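Local coordinates for putative mannose-6-phosphate isomerase YvyI (Bacillus subtilis, PDB 1QWR), which probably catalyses the zinc-dependent interconversion of D-mannose 6-phosphate and D-fructose 6-phosphate, as a type 1 phosphomannose isomerase, at residues K18-T23 with S208-H213; A24-D27 with S32-S35; G151-L156 with R196-D201. All blocks are in the same frame, centred on the assembly; numbering follows the deposited sequence.

Interaction 1: K18-T23 with S208-H213; sequences KIWGGT and SPRELH. With SO4 (sulfate ion), chain C.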
loop_
_atom_site.group_PDB
_atom_site.type_symbol
_atom_site.label_atom_id
_atom_site.label_comp_id
_atom_site.label_asym_id
_atom_site.label_seq_id
_atom_site.Cartn_x
_atom_site.Cartn_y
_atom_site.Cartn_z
ATOM N N LYS A 18 -13.791 -4.931 6.651
ATOM C CA LYS A 18 -14.045 -5.407 5.296
ATOM C C LYS A 18 -14.693 -6.777 5.392
ATOM O O LYS A 18 -14.334 -7.578 6.264
ATOM C CB LYS A 18 -12.737 -5.534 4.519
ATOM C CG LYS A 18 -12.092 -4.206 4.132
ATOM C CD LYS A 18 -12.816 -3.573 2.938
ATOM C CE LYS A 18 -12.165 -2.242 2.544
ATOM N NZ LYS A 18 -12.738 -1.655 1.297
ATOM N N ILE A 19 -15.629 -7.064 4.496
ATOM C CA ILE A 19 -16.265 -8.369 4.554
ATOM C C ILE A 19 -15.221 -9.455 4.350
ATOM O O ILE A 19 -15.390 -10.569 4.839
ATOM C CB ILE A 19 -17.387 -8.517 3.488
ATOM C CG1 ILE A 19 -16.803 -8.499 2.069
ATOM C CG2 ILE A 19 -18.387 -7.394 3.652
ATOM C CD1 ILE A 19 -17.866 -8.781 0.970
ATOM N N TRP A 20 -14.130 -9.132 3.646
ATOM C CA TRP A 20 -13.081 -10.108 3.383
ATOM C C TRP A 20 -11.944 -10.050 4.413
ATOM O O TRP A 20 -10.933 -10.750 4.288
ATOM C CB TRP A 20 -12.508 -9.905 1.973
ATOM C CG TRP A 20 -12.150 -8.472 1.628
ATOM C CD1 TRP A 20 -12.907 -7.584 0.908
ATOM C CD2 TRP A 20 -10.940 -7.774 1.980
ATOM N NE1 TRP A 20 -12.242 -6.379 0.790
ATOM C CE2 TRP A 20 -11.034 -6.471 1.434
ATOM C CE3 TRP A 20 -9.789 -8.127 2.701
ATOM C CZ2 TRP A 20 -10.012 -5.514 1.586
ATOM C CZ3 TRP A 20 -8.777 -7.181 2.854
ATOM C CH2 TRP A 20 -8.897 -5.890 2.297
ATOM N N GLY A 21 -12.126 -9.220 5.428
ATOM C CA GLY A 21 -11.109 -9.077 6.457
ATOM C C GLY A 21 -11.138 -10.152 7.531
ATOM O O GLY A 21 -12.054 -10.983 7.586
ATOM N N GLY A 22 -10.124 -10.130 8.388
ATOM C CA GLY A 22 -10.025 -11.105 9.463
ATOM C C GLY A 22 -9.435 -10.494 10.722
ATOM O O GLY A 22 -9.728 -9.349 11.051
ATOM N N THR A 23 -8.592 -11.264 11.418
ATOM C CA THR A 23 -7.960 -10.803 12.658
ATOM C C THR A 23 -6.436 -10.876 12.565
ATOM O O THR A 23 -5.756 -10.656 13.560
ATOM C CB THR A 23 -8.404 -11.668 13.908
ATOM O OG1 THR A 23 -8.016 -13.030 13.709
ATOM C CG2 THR A 23 -9.913 -11.618 14.116
ATOM N N SER A 208 -26.450 -5.503 3.267
ATOM C CA SER A 208 -26.584 -4.921 1.929
ATOM C C SER A 208 -25.385 -5.242 1.044
ATOM O O SER A 208 -24.253 -5.301 1.525
ATOM C CB SER A 208 -26.741 -3.400 2.025
ATOM O OG SER A 208 -27.910 -3.049 2.746
ATOM N N PRO A 209 -25.620 -5.453 -0.264
ATOM C CA PRO A 209 -24.549 -5.769 -1.222
ATOM C C PRO A 209 -23.639 -4.557 -1.383
ATOM O O PRO A 209 -24.091 -3.427 -1.219
ATOM C CB PRO A 209 -25.297 -6.057 -2.526
ATOM C CG PRO A 209 -26.757 -6.172 -2.128
ATOM C CD PRO A 209 -26.892 -5.240 -0.971
ATOM N N ARG A 210 -22.368 -4.774 -1.699
ATOM C CA ARG A 210 -21.482 -3.633 -1.877
ATOM C C ARG A 210 -21.653 -3.048 -3.276
ATOM O O ARG A 210 -21.970 -3.766 -4.228
ATOM C CB ARG A 210 -20.031 -4.036 -1.613
ATOM C CG ARG A 210 -19.845 -4.587 -0.184
ATOM C CD ARG A 210 -18.395 -4.553 0.238
ATOM N NE ARG A 210 -17.546 -5.422 -0.582
ATOM C CZ ARG A 210 -16.221 -5.292 -0.662
ATOM N NH1 ARG A 210 -15.610 -4.328 0.030
ATOM N NH2 ARG A 210 -15.505 -6.107 -1.431
ATOM N N GLU A 211 -21.447 -1.739 -3.383
ATOM C CA GLU A 211 -21.591 -1.006 -4.643
ATOM C C GLU A 211 -20.682 -1.466 -5.777
ATOM O O GLU A 211 -19.497 -1.700 -5.571
ATOM C CB GLU A 211 -21.320 0.473 -4.400
ATOM C CG GLU A 211 -22.531 1.369 -4.401
ATOM C CD GLU A 211 -22.134 2.835 -4.382
ATOM O OE1 GLU A 211 -21.548 3.303 -5.385
ATOM O OE2 GLU A 211 -22.398 3.513 -3.363
ATOM N N LEU A 212 -21.248 -1.587 -6.974
ATOM C CA LEU A 212 -20.481 -1.966 -8.160
ATOM C C LEU A 212 -20.496 -0.715 -9.052
ATOM O O LEU A 212 -21.410 0.106 -8.956
ATOM C CB LEU A 212 -21.122 -3.162 -8.878
ATOM C CG LEU A 212 -21.288 -4.456 -8.063
ATOM C CD1 LEU A 212 -21.788 -5.577 -8.984
ATOM C CD2 LEU A 212 -19.962 -4.858 -7.426
ATOM N N HIS A 213 -19.479 -0.558 -9.892
ATOM C CA HIS A 213 -19.370 0.616 -10.754
ATOM C C HIS A 213 -18.979 0.092 -12.127
ATOM O O HIS A 213 -17.869 0.335 -12.597
ATOM C CB HIS A 213 -18.262 1.540 -10.225
ATOM C CG HIS A 213 -18.162 1.572 -8.728
ATOM N ND1 HIS A 213 -18.714 2.578 -7.962
ATOM C CD2 HIS A 213 -17.595 0.702 -7.855
ATOM C CE1 HIS A 213 -18.488 2.328 -6.682
ATOM N NE2 HIS A 213 -17.811 1.196 -6.592
HETATM S S SO4 C . -12.350 -4.031 -1.994
HETATM O O1 SO4 C . -12.805 -5.331 -2.546
HETATM O O2 SO4 C . -12.753 -3.911 -0.589
HETATM O O3 SO4 C . -12.906 -2.922 -2.784
HETATM O O4 SO4 C . -10.877 -3.982 -2.072
HETATM O O HOH W 1 -15.866 -1.820 2.017
#
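Lys18, Trp20 and Arg210 close on one sulfate ion, and its O2 takes a hydrogen bond from each: Lys18 NZ at 2.9 Å, Trp20 NE1 at 2.9 Å and Arg210 NH1 at 3.0 Å. The indole and guanidinium bonds are nearly straight, 165° and 166° at the hydrogen, and both groups meet O2 at their edges. The Lys18 chain bends at chi2 (-77°) and then runs straight to NZ. Arg210 NH2 reaches the neighbouring oxygen, SO4 O1, along a more bent path. A water accepting from Lys18 NZ and Arg210 NH1 bridges the two cations, whose side chains cross at about a right angle.

The anion probably came from the crystallisation liquor, yet it sits beside the metal site of this cupin-fold enzyme, where the Trp20 side chain is about 8 Å from the zinc ion, a place consistent with the site of the substrate's phosphate. A type I turn from Lys18 to Gly21, closed by Gly21 N to Lys18 O, presents the first segment's three side chains.

Apolar groups flank two of the donors. Ile19 CG1 lies over one guanidinium face of Arg210, toward its rim, while Arg210 NE is salt-bridged to Asp199. Lys18 CB covers the centre of one Trp20 face.

Interaction 2: A24-D27 with S32-S35; sequences ALRD and SIPS. With ACT (acetate ion), chain F.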
loop_
_atom_site.group_PDB
_atom_site.type_symbol
_atom_site.label_atom_id
_atom_site.label_comp_id
_atom_site.label_asym_id
_atom_site.label_seq_id
_atom_site.Cartn_x
_atom_site.Cartn_y
_atom_site.Cartn_z
ATOM N N ALA A 24 -5.892 -11.171 11.387
ATOM C CA ALA A 24 -4.439 -11.281 11.251
ATOM C C ALA A 24 -3.680 -10.027 11.697
ATOM O O ALA A 24 -2.533 -10.121 12.146
ATOM C CB ALA A 24 -4.058 -11.643 9.803
ATOM N N LEU A 25 -4.306 -8.860 11.582
ATOM C CA LEU A 25 -3.626 -7.622 11.987
ATOM C C LEU A 25 -3.408 -7.630 13.495
ATOM O O LEU A 25 -2.432 -7.071 14.005
ATOM C CB LEU A 25 -4.443 -6.395 11.555
ATOM C CG LEU A 25 -4.394 -6.186 10.036
ATOM C CD1 LEU A 25 -5.472 -5.204 9.571
ATOM C CD2 LEU A 25 -2.993 -5.638 9.677
ATOM N N ARG A 26 -4.319 -8.265 14.220
ATOM C CA ARG A 26 -4.140 -8.351 15.657
ATOM C C ARG A 26 -3.215 -9.529 15.965
ATOM O O ARG A 26 -2.263 -9.399 16.731
ATOM C CB ARG A 26 -5.478 -8.567 16.379
ATOM C CG ARG A 26 -5.268 -8.791 17.879
ATOM C CD ARG A 26 -6.567 -8.950 18.634
ATOM N NE ARG A 26 -7.322 -10.118 18.209
ATOM C CZ ARG A 26 -8.600 -10.068 17.858
ATOM N NH1 ARG A 26 -9.245 -8.910 17.882
ATOM N NH2 ARG A 26 -9.240 -11.176 17.503
ATOM N N ASP A 27 -3.477 -10.678 15.342
ATOM C CA ASP A 27 -2.679 -11.890 15.616
ATOM C C ASP A 27 -1.190 -11.808 15.241
ATOM O O ASP A 27 -0.328 -12.346 15.944
ATOM C CB ASP A 27 -3.293 -13.121 14.903
ATOM C CG ASP A 27 -4.744 -13.393 15.316
ATOM O OD1 ASP A 27 -5.116 -13.104 16.472
ATOM O OD2 ASP A 27 -5.515 -13.917 14.479
ATOM N N SER A 32 -4.827 -3.502 17.961
ATOM C CA SER A 32 -6.168 -3.549 18.534
ATOM C C SER A 32 -7.041 -3.190 17.364
ATOM O O SER A 32 -6.978 -2.064 16.883
ATOM C CB SER A 32 -6.341 -2.492 19.621
ATOM O OG SER A 32 -5.630 -2.865 20.773
ATOM N N ILE A 33 -7.858 -4.124 16.895
ATOM C CA ILE A 33 -8.691 -3.850 15.742
ATOM C C ILE A 33 -10.168 -3.653 16.099
ATOM O O ILE A 33 -10.641 -4.169 17.107
ATOM C CB ILE A 33 -8.525 -4.962 14.695
ATOM C CG1 ILE A 33 -8.907 -6.320 15.290
ATOM C CG2 ILE A 33 -7.053 -5.011 14.224
ATOM C CD1 ILE A 33 -8.577 -7.514 14.350
ATOM N N PRO A 34 -10.916 -2.931 15.244
ATOM C CA PRO A 34 -12.342 -2.607 15.398
ATOM C C PRO A 34 -13.310 -3.771 15.356
ATOM O O PRO A 34 -14.358 -3.727 16.010
ATOM C CB PRO A 34 -12.614 -1.632 14.246
ATOM C CG PRO A 34 -11.216 -1.195 13.798
ATOM C CD PRO A 34 -10.432 -2.434 13.944
ATOM N N SER A 35 -12.999 -4.783 14.553
ATOM C CA SER A 35 -13.868 -5.945 14.447
ATOM C C SER A 35 -13.067 -7.196 14.142
ATOM O O SER A 35 -11.845 -7.135 13.944
ATOM C CB SER A 35 -14.944 -5.723 13.369
ATOM O OG SER A 35 -14.528 -6.150 12.087
HETATM C C ACT F . -8.377 -6.247 20.651
HETATM O O ACT F . -7.931 -5.345 21.412
HETATM O OXT ACT F . -8.620 -6.078 19.420
HETATM C CH3 ACT F . -8.386 -7.672 21.190
#
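Ile33 packs against Leu25 and Arg26, tying the first turn of helix 24-29 to the loop that follows it. The contact joins a short helix to the loop after it, within the catalytic domain of the type I phosphomannose isomerase family, away from the annotated sites. Two branches of the isoleucine do the work. CG2 touches Leu25 CB at 4.0 Å, on the side of the helix turned to the protein interior. CD1 meets Arg26 CB at 3.9 Å and also lies over one face of the Arg26 guanidinium. CG1 adds a contact of 3.7 Å to Arg26 NH1, so the apolar side chain lines the arginine at both its root and its head.

The Arg26 chain leaves the helix extended, CG anti to the backbone N (chi1 175°), and a bend at chi3 (63°) sets the guanidinium over the isoleucine. Its head has a stronger polar partner in Glu36, which forms a salt bridge with NH2 and helps fix the rotation of the guanidinium plane.

Further out, Leu25 also packs on Thr38 and Cys41 of strand 38-44, and Ile33 on Phe15 and Thr38, so the pair rests on two neighbouring strands. Leu25 and Tyr31 are joined by a backbone hydrogen bond, which ties the helix to the residues just before the loop.

An acetate ion, probably from the crystallisation liquor, lies against both segments. Its OXT lies at the guanidinium edge and bridges the segments, accepting from Arg26 NH1 at 3.3 Å and from Ile33 N at 3.3 Å.

Interaction 3: G151-L156 with R196-D201; sequences GDWEGL and RVYDYD. With SO4 (sulfate ion), chain C.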
loop_
_atom_site.group_PDB
_atom_site.type_symbol
_atom_site.label_atom_id
_atom_site.label_comp_id
_atom_site.label_asym_id
_atom_site.label_seq_id
_atom_site.Cartn_x
_atom_site.Cartn_y
_atom_site.Cartn_z
ATOM N N GLY A 151 -20.709 -13.160 -16.851
ATOM C CA GLY A 151 -19.943 -13.632 -15.715
ATOM C C GLY A 151 -18.924 -14.691 -16.062
ATOM O O GLY A 151 -18.650 -15.570 -15.249
ATOM N N ASP A 152 -18.364 -14.616 -17.265
ATOM C CA ASP A 152 -17.360 -15.574 -17.703
ATOM C C ASP A 152 -16.019 -15.179 -17.097
ATOM O O ASP A 152 -15.068 -14.864 -17.810
ATOM C CB ASP A 152 -17.259 -15.577 -19.228
ATOM C CG ASP A 152 -16.223 -16.559 -19.747
ATOM O OD1 ASP A 152 -15.982 -16.578 -20.974
ATOM O OD2 ASP A 152 -15.647 -17.313 -18.938
ATOM N N TRP A 153 -15.949 -15.201 -15.772
ATOM C CA TRP A 153 -14.723 -14.829 -15.077
ATOM C C TRP A 153 -13.591 -15.785 -15.408
ATOM O O TRP A 153 -12.421 -15.410 -15.380
ATOM C CB TRP A 153 -14.978 -14.804 -13.571
ATOM C CG TRP A 153 -16.121 -13.926 -13.224
ATOM C CD1 TRP A 153 -17.305 -14.303 -12.660
ATOM C CD2 TRP A 153 -16.223 -12.522 -13.474
ATOM N NE1 TRP A 153 -18.144 -13.219 -12.546
ATOM C CE2 TRP A 153 -17.502 -12.112 -13.040
ATOM C CE3 TRP A 153 -15.357 -11.571 -14.025
ATOM C CZ2 TRP A 153 -17.938 -10.793 -13.139
ATOM C CZ3 TRP A 153 -15.788 -10.261 -14.121
ATOM C CH2 TRP A 153 -17.069 -9.881 -13.681
ATOM N N GLU A 154 -13.945 -17.018 -15.749
ATOM C CA GLU A 154 -12.949 -18.028 -16.061
ATOM C C GLU A 154 -12.185 -17.740 -17.342
ATOM O O GLU A 154 -10.969 -17.917 -17.404
ATOM C CB GLU A 154 -13.611 -19.402 -16.164
ATOM C CG GLU A 154 -12.623 -20.543 -16.087
ATOM C CD GLU A 154 -11.669 -20.378 -14.915
ATOM O OE1 GLU A 154 -12.152 -20.060 -13.806
ATOM O OE2 GLU A 154 -10.443 -20.570 -15.093
ATOM N N GLY A 155 -12.897 -17.299 -18.370
ATOM C CA GLY A 155 -12.238 -17.010 -19.630
ATOM C C GLY A 155 -11.650 -15.612 -19.672
ATOM O O GLY A 155 -10.670 -15.371 -20.374
ATOM N N LEU A 156 -12.235 -14.705 -18.899
ATOM C CA LEU A 156 -11.794 -13.310 -18.871
ATOM C C LEU A 156 -10.575 -12.988 -18.020
ATOM O O LEU A 156 -9.606 -12.413 -18.506
ATOM C CB LEU A 156 -12.934 -12.405 -18.404
ATOM C CG LEU A 156 -12.543 -10.924 -18.286
ATOM C CD1 LEU A 156 -12.149 -10.370 -19.662
ATOM C CD2 LEU A 156 -13.700 -10.136 -17.687
ATOM N N ARG A 196 -15.657 -1.298 -8.721
ATOM C CA ARG A 196 -15.815 -2.748 -8.640
ATOM C C ARG A 196 -16.667 -3.278 -9.777
ATOM O O ARG A 196 -17.652 -2.642 -10.152
ATOM C CB ARG A 196 -16.526 -3.150 -7.354
ATOM C CG ARG A 196 -15.909 -2.620 -6.108
ATOM C CD ARG A 196 -16.461 -3.360 -4.898
ATOM N NE ARG A 196 -15.935 -2.781 -3.672
ATOM C CZ ARG A 196 -16.530 -1.811 -2.999
ATOM N NH1 ARG A 196 -17.680 -1.312 -3.426
ATOM N NH2 ARG A 196 -15.968 -1.335 -1.901
ATOM N N VAL A 197 -16.299 -4.435 -10.312
ATOM C CA VAL A 197 -17.104 -5.027 -11.368
ATOM C C VAL A 197 -17.788 -6.283 -10.835
ATOM O O VAL A 197 -18.822 -6.694 -11.350
ATOM C CB VAL A 197 -16.268 -5.386 -12.630
ATOM C CG1 VAL A 197 -15.508 -4.145 -13.118
ATOM C CG2 VAL A 197 -15.307 -6.519 -12.350
ATOM N N TYR A 198 -17.223 -6.876 -9.786
ATOM C CA TYR A 198 -17.786 -8.100 -9.211
ATOM C C TYR A 198 -17.341 -8.303 -7.772
ATOM O O TYR A 198 -16.158 -8.136 -7.456
ATOM C CB TYR A 198 -17.352 -9.309 -10.038
ATOM C CG TYR A 198 -18.007 -10.604 -9.615
ATOM C CD1 TYR A 198 -19.386 -10.679 -9.445
ATOM C CD2 TYR A 198 -17.250 -11.762 -9.419
ATOM C CE1 TYR A 198 -20.009 -11.883 -9.086
ATOM C CE2 TYR A 198 -17.865 -12.971 -9.066
ATOM C CZ TYR A 198 -19.243 -13.018 -8.899
ATOM O OH TYR A 198 -19.854 -14.197 -8.525
ATOM N N ASP A 199 -18.283 -8.670 -6.904
ATOM C CA ASP A 199 -17.981 -8.881 -5.486
ATOM C C ASP A 199 -18.567 -10.188 -4.951
ATOM O O ASP A 199 -18.941 -10.280 -3.777
ATOM C CB ASP A 199 -18.494 -7.709 -4.650
ATOM C CG ASP A 199 -17.907 -7.692 -3.248
ATOM O OD1 ASP A 199 -16.726 -8.057 -3.099
ATOM O OD2 ASP A 199 -18.609 -7.296 -2.292
ATOM N N TYR A 200 -18.677 -11.175 -5.839
ATOM C CA TYR A 200 -19.161 -12.495 -5.475
ATOM C C TYR A 200 -20.544 -12.523 -4.827
ATOM O O TYR A 200 -20.861 -13.456 -4.090
ATOM C CB TYR A 200 -18.120 -13.147 -4.557
ATOM C CG TYR A 200 -16.765 -13.269 -5.207
ATOM C CD1 TYR A 200 -16.516 -14.265 -6.155
ATOM C CD2 TYR A 200 -15.746 -12.351 -4.933
ATOM C CE1 TYR A 200 -15.285 -14.342 -6.815
ATOM C CE2 TYR A 200 -14.516 -12.417 -5.588
ATOM C CZ TYR A 200 -14.292 -13.413 -6.526
ATOM O OH TYR A 200 -13.081 -13.495 -7.177
ATOM N N ASP A 201 -21.362 -11.513 -5.112
ATOM C CA ASP A 201 -22.718 -11.409 -4.566
ATOM C C ASP A 201 -22.793 -11.498 -3.044
ATOM O O ASP A 201 -23.749 -12.062 -2.488
ATOM C CB ASP A 201 -23.608 -12.494 -5.178
ATOM C CG ASP A 201 -23.680 -12.393 -6.689
ATOM O OD1 ASP A 201 -24.190 -11.369 -7.184
ATOM O OD2 ASP A 201 -23.218 -13.327 -7.376
HETATM S S SO4 C . -12.350 -4.031 -1.994
HETATM O O1 SO4 C . -12.805 -5.331 -2.546
HETATM O O2 SO4 C . -12.753 -3.911 -0.589
HETATM O O3 SO4 C . -12.906 -2.922 -2.784
HETATM O O4 SO4 C . -10.877 -3.982 -2.072
#
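Trp153 and Tyr198 form an offset stack. Gly151, with positive phi, is the C-prime residue of the Schellman motif that ends helix 141-149, and its CA lies 3.6 Å above one face of the Trp153 ring. Asp152 then caps the next short helix: its OD2 accepts from Gly155 N at 2.8 Å, met from above the carboxylate plane.

Trp153 carries the contact. On the face opposite Gly151, its five-membered ring stacks on Tyr198 with centroids 4.3 Å apart and planes at 16°. NE1 lies over the Tyr198 ring near CE2, while CZ2 comes 3.5 Å from Tyr198 CB. The far end of the indole reaches Val197, with CH2 4.0 Å from CG2. Tyr198 CG stands anti to its own backbone nitrogen (chi1 -174°), which turns the phenol toward the indole. Tyr200 N lies on the phenol's other face, 3.4 Å above its centre.

Val197 and Tyr198 form a classic beta bulge opposite Ile98, in the cupin-type fold. Adjacent Arg196, probably an active-site residue, as in related enzymes, donates to the sulfate through NE. The contact itself is apolar and aromatic, so its hold on the bulge comes from packing, without a hydrogen bond between the segments.

In the fold
Interactions 1 and 3 meet at the sulfate, with centres about 15 Å apart. Arg210 NE of interaction 1 forms a 2.8 Å salt bridge with Asp199 OD2 of interaction 3, and His213 N probably donates to Arg196 O, also at 2.8 Å. Ser97 and Lys99 add further bonds to the anion. The zinc ion, held by His101, Glu119 and His176, lies about 12 Å from the Val197 side chain. Interaction 2 sits farther out, its centre about 17 Å from that of interaction 1, but Ile33 CD1 packs on Thr23 CA at 3.7 Å. It does not touch interaction 3, whose nearest atoms are about 15 Å away.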